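Local coordinates for outer membrane protein Omp121 (Bacteroides thetaiotaomicron, PDB 5FQ8), which probably takes up nutrients across the bacterial outer membrane as a TonB-dependent receptor, and binds calcium and magnesium ions, at residues 830-835 against 965-970; 826-831 against 897-902. All blocks are in the same frame, centred on the assembly; numbering follows the deposited sequence.

Contact 1: residues 830-835 against 965-970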
ATOM      1  N   TYR B 830       8.901  11.948 -31.666  1.00 24.44           N
ATOM      2  CA  TYR B 830      10.024  11.192 -31.129  1.00 26.41           C
ATOM      3  C   TYR B 830       9.757   9.704 -31.245  1.00 32.09           C
ATOM      4  O   TYR B 830       8.673   9.233 -30.900  1.00 45.95           O
ATOM      5  CB  TYR B 830      10.292  11.529 -29.664  1.00 24.13           C
ATOM      6  CG  TYR B 830      11.329  10.582 -29.078  1.00 24.81           C
ATOM      7  CD1 TYR B 830      12.680  10.810 -29.275  1.00 24.23           C
ATOM      8  CD2 TYR B 830      10.956   9.434 -28.376  1.00 23.73           C
ATOM      9  CE1 TYR B 830      13.624   9.949 -28.791  1.00 24.17           C
ATOM     10  CE2 TYR B 830      11.906   8.562 -27.884  1.00 23.67           C
ATOM     11  CZ  TYR B 830      13.242   8.835 -28.094  1.00 23.89           C
ATOM     12  OH  TYR B 830      14.217   7.989 -27.628  1.00 23.88           O
ATOM     13  N   SER B 831      10.758   8.946 -31.667  1.00 24.23           N
ATOM     14  CA  SER B 831      10.577   7.511 -31.837  1.00 24.11           C
ATOM     15  C   SER B 831      11.667   6.732 -31.119  1.00 24.03           C
ATOM     16  O   SER B 831      12.790   6.648 -31.616  1.00 24.25           O
ATOM     17  CB  SER B 831      10.556   7.142 -33.308  1.00 24.38           C
ATOM     18  OG  SER B 831      10.882   5.781 -33.422  1.00 24.35           O
ATOM     19  N   ARG B 832      11.325   6.104 -29.990  1.00 25.05           N
ATOM     20  CA  ARG B 832      12.296   5.258 -29.300  1.00 23.71           C
ATOM     21  C   ARG B 832      12.557   3.964 -30.054  1.00 23.82           C
ATOM     22  O   ARG B 832      13.550   3.291 -29.780  1.00 23.88           O
ATOM     23  CB  ARG B 832      11.835   4.953 -27.864  1.00 23.42           C
ATOM     24  CG  ARG B 832      12.940   4.472 -26.917  1.00 23.41           C
ATOM     25  CD  ARG B 832      12.438   3.757 -25.677  1.00 23.17           C
ATOM     26  NE  ARG B 832      13.545   3.338 -24.821  1.00 23.21           N
ATOM     27  CZ  ARG B 832      14.076   2.123 -24.815  1.00 23.28           C
ATOM     28  NH1 ARG B 832      13.593   1.189 -25.583  1.00 24.98           N
ATOM     29  NH2 ARG B 832      15.101   1.845 -24.043  1.00 23.35           N
ATOM     30  N   THR B 833      11.697   3.613 -31.009  1.00 23.88           N
ATOM     31  CA  THR B 833      11.928   2.415 -31.804  1.00 24.04           C
ATOM     32  C   THR B 833      13.097   2.600 -32.754  1.00 24.37           C
ATOM     33  O   THR B 833      13.871   1.668 -32.991  1.00 25.06           O
ATOM     34  CB  THR B 833      10.670   2.054 -32.577  1.00 24.06           C
ATOM     35  OG1 THR B 833       9.558   2.026 -31.689  1.00 23.78           O
ATOM     36  CG2 THR B 833      10.822   0.711 -33.194  1.00 24.21           C
ATOM     37  N   LYS B 834      13.243   3.797 -33.306  1.00 24.52           N
ATOM     38  CA  LYS B 834      14.454   4.104 -34.047  1.00 24.85           C
ATOM     39  C   LYS B 834      15.634   4.242 -33.098  1.00 24.84           C
ATOM     40  O   LYS B 834      16.728   3.750 -33.385  1.00 25.76           O
ATOM     41  CB  LYS B 834      14.249   5.379 -34.864  1.00 25.06           C
ATOM     42  CG  LYS B 834      15.357   5.703 -35.824  1.00 25.47           C
ATOM     43  CD  LYS B 834      15.248   7.120 -36.333  1.00 25.68           C
ATOM     44  CE  LYS B 834      16.313   7.414 -37.355  1.00 26.14           C
ATOM     45  NZ  LYS B 834      16.192   8.793 -37.878  1.00 26.39           N
ATOM     46  N   ASP B 835      15.413   4.872 -31.948  1.00 24.59           N
ATOM     47  CA  ASP B 835      16.463   5.031 -30.950  1.00 27.69           C
ATOM     48  C   ASP B 835      17.108   3.696 -30.595  1.00 24.59           C
ATOM     49  O   ASP B 835      18.329   3.538 -30.681  1.00 24.83           O
ATOM     50  CB  ASP B 835      15.881   5.684 -29.698  1.00 26.95           C
ATOM     51  CG  ASP B 835      16.867   6.562 -28.987  1.00 31.26           C
ATOM     52  OD1 ASP B 835      18.079   6.295 -29.070  1.00 46.30           O
ATOM     53  OD2 ASP B 835      16.418   7.527 -28.344  1.00 24.30           O
ATOM     54  N   GLY B 965       5.526  11.589 -29.003  1.00 23.72           N
ATOM     55  CA  GLY B 965       6.125  10.473 -29.681  1.00 23.71           C
ATOM     56  C   GLY B 965       5.717   9.163 -29.063  1.00 23.45           C
ATOM     57  O   GLY B 965       4.780   9.088 -28.285  1.00 23.29           O
ATOM     58  N   GLU B 966       6.445   8.137 -29.465  1.00 23.45           N
ATOM     59  CA  GLU B 966       6.203   6.763 -29.069  1.00 23.27           C
ATOM     60  C   GLU B 966       7.435   6.268 -28.340  1.00 23.18           C
ATOM     61  O   GLU B 966       8.553   6.511 -28.787  1.00 25.66           O
ATOM     62  CB  GLU B 966       5.928   5.889 -30.285  1.00 39.93           C
ATOM     63  CG  GLU B 966       6.606   4.533 -30.238  1.00 43.70           C
ATOM     64  CD  GLU B 966       7.922   4.536 -30.958  1.00 37.34           C
ATOM     65  OE1 GLU B 966       8.160   5.491 -31.695  1.00 28.62           O
ATOM     66  OE2 GLU B 966       8.721   3.606 -30.786  1.00 36.95           O
ATOM     67  N   TYR B 967       7.241   5.574 -27.226  1.00 22.97           N
ATOM     68  CA  TYR B 967       8.358   5.181 -26.383  1.00 23.33           C
ATOM     69  C   TYR B 967       8.468   3.661 -26.360  1.00 22.88           C
ATOM     70  O   TYR B 967       8.314   3.025 -25.324  1.00 22.74           O
ATOM     71  CB  TYR B 967       8.225   5.773 -24.983  1.00 22.77           C
ATOM     72  CG  TYR B 967       9.581   6.020 -24.396  1.00 38.04           C
ATOM     73  CD1 TYR B 967      10.360   7.067 -24.842  1.00 23.00           C
ATOM     74  CD2 TYR B 967      10.115   5.164 -23.450  1.00 31.52           C
ATOM     75  CE1 TYR B 967      11.611   7.281 -24.336  1.00 23.09           C
ATOM     76  CE2 TYR B 967      11.366   5.373 -22.944  1.00 27.52           C
ATOM     77  CZ  TYR B 967      12.107   6.434 -23.397  1.00 23.00           C
ATOM     78  OH  TYR B 967      13.354   6.664 -22.910  1.00 27.08           O
ATOM     79  N   THR B 968       8.832   3.103 -27.510  1.00 23.04           N
ATOM     80  CA  THR B 968       8.723   1.679 -27.800  1.00 23.16           C
ATOM     81  C   THR B 968       7.336   1.161 -27.462  1.00 22.95           C
ATOM     82  O   THR B 968       7.165   0.122 -26.832  1.00 22.89           O
ATOM     83  CB  THR B 968       9.792   0.849 -27.098  1.00 23.08           C
ATOM     84  OG1 THR B 968       9.979   1.315 -25.768  1.00 22.92           O
ATOM     85  CG2 THR B 968      11.078   0.950 -27.840  1.00 23.30           C
ATOM     86  N   ALA B 969       6.334   1.912 -27.896  1.00 26.70           N
ATOM     87  CA  ALA B 969       4.993   1.370 -28.010  1.00 26.81           C
ATOM     88  C   ALA B 969       5.036   0.078 -28.802  1.00 27.66           C
ATOM     89  O   ALA B 969       5.924  -0.136 -29.625  1.00 23.25           O
ATOM     90  CB  ALA B 969       4.071   2.364 -28.695  1.00 23.01           C
ATOM     91  N   ASN B 970       4.082  -0.797 -28.538  1.00 26.06           N
ATOM     92  CA  ASN B 970       4.074  -2.070 -29.225  1.00 30.95           C
ATOM     93  C   ASN B 970       3.790  -1.872 -30.713  1.00 23.47           C
ATOM     94  O   ASN B 970       3.121  -0.917 -31.101  1.00 25.37           O
ATOM     95  CB  ASN B 970       3.025  -2.980 -28.613  1.00 34.09           C
ATOM     96  CG  ASN B 970       3.307  -3.304 -27.184  1.00 31.35           C
ATOM     97  OD1 ASN B 970       4.438  -3.544 -26.797  1.00 29.75           O
ATOM     98  ND2 ASN B 970       2.266  -3.314 -26.379  1.00 40.39           N
TER
HETATM   99  O   HOH W   1       7.831  -0.018 -31.913  1.00  5.65           O
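Arg832 can reach over the Tyr967 ring because its CG lies anti to the backbone N (chi1 -161°) and the chain stays extended to NE. The pair follows two parallel beta bridges, Tyr830 with Gly965 and Ser831 with Glu966. In this TonB-dependent receptor the contact joins the end of strand 828-831 and the start of helix 832-839 to strand 965-966 and the loop after it. Arg832 CD lies over the ring face, 3.4 Å from the Tyr967 centroid, a CH-pi contact. The guanidinium plane is tilted 52° to the ring and does not stack on it. Its edge meets Thr968, with NH1 of Arg832 3.4 Å from CG2 of Thr968, and NH1 bonds Asn332 of helix 330-335. Tyr830 CE2 comes obliquely to Tyr967 CD1 at 3.7 Å. An alanine in place of Tyr967 would probably open a gap beneath the Arg832 chain and leave Gln326 without the phenol it bonds. The backbone of Glu966 is gripped twice: its N donates to Tyr830 O at 2.9 Å, and its O accepts a nearly straight bond from Arg832 N at 3.0 Å. Ser831 is the N-cap of helix 832-839, its OG accepting from Lys834 N at 3.1 Å.

Contact 2: residues 826-831 against 897-902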
ATOM      1  N   GLY B 826       3.307  15.605 -42.902  1.00 27.85           N
ATOM      2  CA  GLY B 826       3.980  16.686 -42.224  1.00 27.86           C
ATOM      3  C   GLY B 826       4.050  16.478 -40.720  1.00 27.33           C
ATOM      4  O   GLY B 826       3.224  15.795 -40.111  1.00 30.49           O
ATOM      5  N   GLY B 827       5.059  17.092 -40.125  1.00 27.31           N
ATOM      6  CA  GLY B 827       5.268  17.005 -38.702  1.00 26.88           C
ATOM      7  C   GLY B 827       6.283  15.948 -38.331  1.00 26.58           C
ATOM      8  O   GLY B 827       6.867  15.262 -39.171  1.00 26.71           O
ATOM      9  N   VAL B 828       6.475  15.799 -37.023  1.00 26.20           N
ATOM     10  CA  VAL B 828       7.554  14.976 -36.502  1.00 25.96           C
ATOM     11  C   VAL B 828       7.155  14.448 -35.135  1.00 25.49           C
ATOM     12  O   VAL B 828       6.320  15.024 -34.448  1.00 25.40           O
ATOM     13  CB  VAL B 828       8.867  15.795 -36.459  1.00 49.39           C
ATOM     14  CG1 VAL B 828       8.846  16.779 -35.336  1.00 26.13           C
ATOM     15  CG2 VAL B 828      10.057  14.902 -36.368  1.00 33.22           C
ATOM     16  N   MET B 829       7.751  13.327 -34.752  1.00 25.24           N
ATOM     17  CA  MET B 829       7.460  12.705 -33.476  1.00 25.70           C
ATOM     18  C   MET B 829       8.705  11.985 -32.982  1.00 27.57           C
ATOM     19  O   MET B 829       9.483  11.475 -33.785  1.00 39.28           O
ATOM     20  CB  MET B 829       6.286  11.731 -33.615  1.00 25.95           C
ATOM     21  CG  MET B 829       6.592  10.537 -34.507  1.00 24.71           C
ATOM     22  SD  MET B 829       5.230   9.408 -34.764  1.00 28.94           S
ATOM     23  CE  MET B 829       4.646   9.178 -33.116  1.00 28.77           C
ATOM     24  N   TYR B 830       8.901  11.948 -31.666  1.00 24.44           N
ATOM     25  CA  TYR B 830      10.024  11.192 -31.129  1.00 26.41           C
ATOM     26  C   TYR B 830       9.757   9.704 -31.245  1.00 32.09           C
ATOM     27  O   TYR B 830       8.673   9.233 -30.900  1.00 45.95           O
ATOM     28  CB  TYR B 830      10.292  11.529 -29.664  1.00 24.13           C
ATOM     29  CG  TYR B 830      11.329  10.582 -29.078  1.00 24.81           C
ATOM     30  CD1 TYR B 830      12.680  10.810 -29.275  1.00 24.23           C
ATOM     31  CD2 TYR B 830      10.956   9.434 -28.376  1.00 23.73           C
ATOM     32  CE1 TYR B 830      13.624   9.949 -28.791  1.00 24.17           C
ATOM     33  CE2 TYR B 830      11.906   8.562 -27.884  1.00 23.67           C
ATOM     34  CZ  TYR B 830      13.242   8.835 -28.094  1.00 23.89           C
ATOM     35  OH  TYR B 830      14.217   7.989 -27.628  1.00 23.88           O
ATOM     36  N   SER B 831      10.758   8.946 -31.667  1.00 24.23           N
ATOM     37  CA  SER B 831      10.577   7.511 -31.837  1.00 24.11           C
ATOM     38  C   SER B 831      11.667   6.732 -31.119  1.00 24.03           C
ATOM     39  O   SER B 831      12.790   6.648 -31.616  1.00 24.25           O
ATOM     40  CB  SER B 831      10.556   7.142 -33.308  1.00 24.38           C
ATOM     41  OG  SER B 831      10.882   5.781 -33.422  1.00 24.35           O
ATOM     42  N   CYS B 897      18.259  12.986 -34.756  1.00 26.54           N
ATOM     43  CA  CYS B 897      18.058  11.825 -35.615  1.00 26.53           C
ATOM     44  C   CYS B 897      16.805  11.066 -35.248  1.00 32.21           C
ATOM     45  O   CYS B 897      16.191  10.428 -36.106  1.00 41.22           O
ATOM     46  CB  CYS B 897      19.260  10.898 -35.526  1.00 26.62           C
ATOM     47  SG  CYS B 897      19.058   9.317 -36.309  1.00 26.57           S
ATOM     48  N   PHE B 898      16.394  11.135 -33.993  1.00 30.85           N
ATOM     49  CA  PHE B 898      15.328  10.284 -33.510  1.00 25.35           C
ATOM     50  C   PHE B 898      13.998  10.994 -33.449  1.00 25.23           C
ATOM     51  O   PHE B 898      13.021  10.399 -33.006  1.00 24.92           O
ATOM     52  CB  PHE B 898      15.706   9.717 -32.152  1.00 25.06           C
ATOM     53  CG  PHE B 898      17.000   8.968 -32.169  1.00 25.20           C
ATOM     54  CD1 PHE B 898      17.146   7.840 -32.943  1.00 25.28           C
ATOM     55  CD2 PHE B 898      18.067   9.405 -31.430  1.00 25.30           C
ATOM     56  CE1 PHE B 898      18.323   7.157 -32.975  1.00 25.45           C
ATOM     57  CE2 PHE B 898      19.246   8.726 -31.444  1.00 25.47           C
ATOM     58  CZ  PHE B 898      19.385   7.599 -32.218  1.00 25.55           C
ATOM     59  N   LEU B 899      13.930  12.238 -33.893  1.00 25.49           N
ATOM     60  CA  LEU B 899      12.667  12.799 -34.337  1.00 25.52           C
ATOM     61  C   LEU B 899      12.381  12.289 -35.741  1.00 25.73           C
ATOM     62  O   LEU B 899      13.206  12.451 -36.647  1.00 26.09           O
ATOM     63  CB  LEU B 899      12.719  14.317 -34.301  1.00 25.78           C
ATOM     64  CG  LEU B 899      12.765  14.858 -32.887  1.00 25.57           C
ATOM     65  CD1 LEU B 899      13.067  16.311 -32.903  1.00 25.91           C
ATOM     66  CD2 LEU B 899      11.444  14.616 -32.227  1.00 25.23           C
ATOM     67  N   VAL B 900      11.222  11.659 -35.914  1.00 29.87           N
ATOM     68  CA  VAL B 900      10.877  10.922 -37.122  1.00 25.72           C
ATOM     69  C   VAL B 900       9.658  11.549 -37.781  1.00 25.87           C
ATOM     70  O   VAL B 900       8.752  12.037 -37.101  1.00 25.69           O
ATOM     71  CB  VAL B 900      10.632   9.447 -36.774  1.00 25.42           C
ATOM     72  CG1 VAL B 900       9.937   8.733 -37.895  1.00 25.58           C
ATOM     73  CG2 VAL B 900      11.945   8.799 -36.457  1.00 25.41           C
ATOM     74  N   ASP B 901       9.647  11.533 -39.114  1.00 30.28           N
ATOM     75  CA  ASP B 901       8.559  12.118 -39.885  1.00 31.35           C
ATOM     76  C   ASP B 901       7.237  11.413 -39.597  1.00 26.19           C
ATOM     77  O   ASP B 901       7.145  10.187 -39.649  1.00 26.04           O
ATOM     78  CB  ASP B 901       8.901  12.038 -41.375  1.00 34.18           C
ATOM     79  CG  ASP B 901       8.043  12.943 -42.235  1.00 33.79           C
ATOM     80  OD1 ASP B 901       6.850  13.134 -41.936  1.00 34.07           O
ATOM     81  OD2 ASP B 901       8.573  13.457 -43.237  1.00 27.76           O
ATOM     82  N   LYS B 902       6.207  12.208 -39.328  1.00 26.18           N
ATOM     83  CA  LYS B 902       4.879  11.752 -38.949  1.00 25.96           C
ATOM     84  C   LYS B 902       4.047  11.308 -40.142  1.00 26.23           C
ATOM     85  O   LYS B 902       2.996  10.696 -39.951  1.00 26.08           O
ATOM     86  CB  LYS B 902       4.160  12.886 -38.214  1.00 25.91           C
ATOM     87  CG  LYS B 902       3.600  12.573 -36.852  1.00 25.49           C
ATOM     88  CD  LYS B 902       3.056  13.837 -36.206  1.00 25.53           C
ATOM     89  CE  LYS B 902       1.896  13.561 -35.243  1.00 26.63           C
ATOM     90  NZ  LYS B 902       2.163  12.410 -34.340  1.00 29.96           N
TER
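Val900 N donates a nearly straight hydrogen bond to Met829 O at 2.8 Å, the shortest bond of this strand pairing. The return bond runs from Met829 N to Val900 O at 2.9 Å and lies in the carbonyl plane. Together they make Met829 and Val900 an antiparallel hydrogen-bonded pair. Val828 with Asp901 and Tyr830 with Leu899 are the non-hydrogen-bonded pairs beside it. The pairing continues past both ends. Ser831 N meets Phe898 O nearly head-on at 3.0 Å. At the other end Lys902 N reaches Gly827 O at 3.1 Å, but comes in from above, 55° out of the carbonyl plane.

One face of the pairing carries Val828, Tyr830, Leu899 and Asp901. With chi1 at 74°, Val828 turns CG2 anti to its own N and against Leu899, where CG2 touches Leu899 CB at 3.4 Å. Leu899 CD2 reaches across to Tyr830, 4.2 Å from its CB. Phe764 of strand 763-766 touches Val828 and Leu899. Tyr830 and Phe898 lie side by side, pointing the same way, with Tyr830 CE1 near Phe898 CB. Asp901 turns its OD1 to the hydroxyl of Ser903, which also takes the N-H of Gly826.

The other face carries Met829 and Val900. The Met829 thioether crosses the Lys902 chain at about a right angle, its SD 4.1 Å from Lys902 CG. Val900 CG2 packs on Ser831 CB at 3.8 Å.

The strand axes make an angle of 130°, so the pair is strongly twisted. Strand 828-831 follows barrel strand 815-825 and pairs with strand 899-915, as 815-825 does. Such structured loops, built onto the ends of barrel strands, are in keeping with a TonB-dependent receptor.

How the contacts relate
Both contacts use strand 828-831, which lies between strands 965-966 and 899-915. Contact 1 pairs it in parallel with strand 965-966, a short way ahead of the last strand; contact 2 pairs it antiparallel with 899-915. Contact 1 is the more buried. Contact 2 is partly buried, with its glycine end and Lys902 partly exposed. The chemistry differs too. Contact 1 has two backbone bonds and an arginine chain over an aromatic ring. Contact 2 has four backbone bonds and mostly apolar side chains. The helix that starts in contact 1 also packs on contact 2, where Asp835 CA lies 3.5 Å from Phe898 CE1.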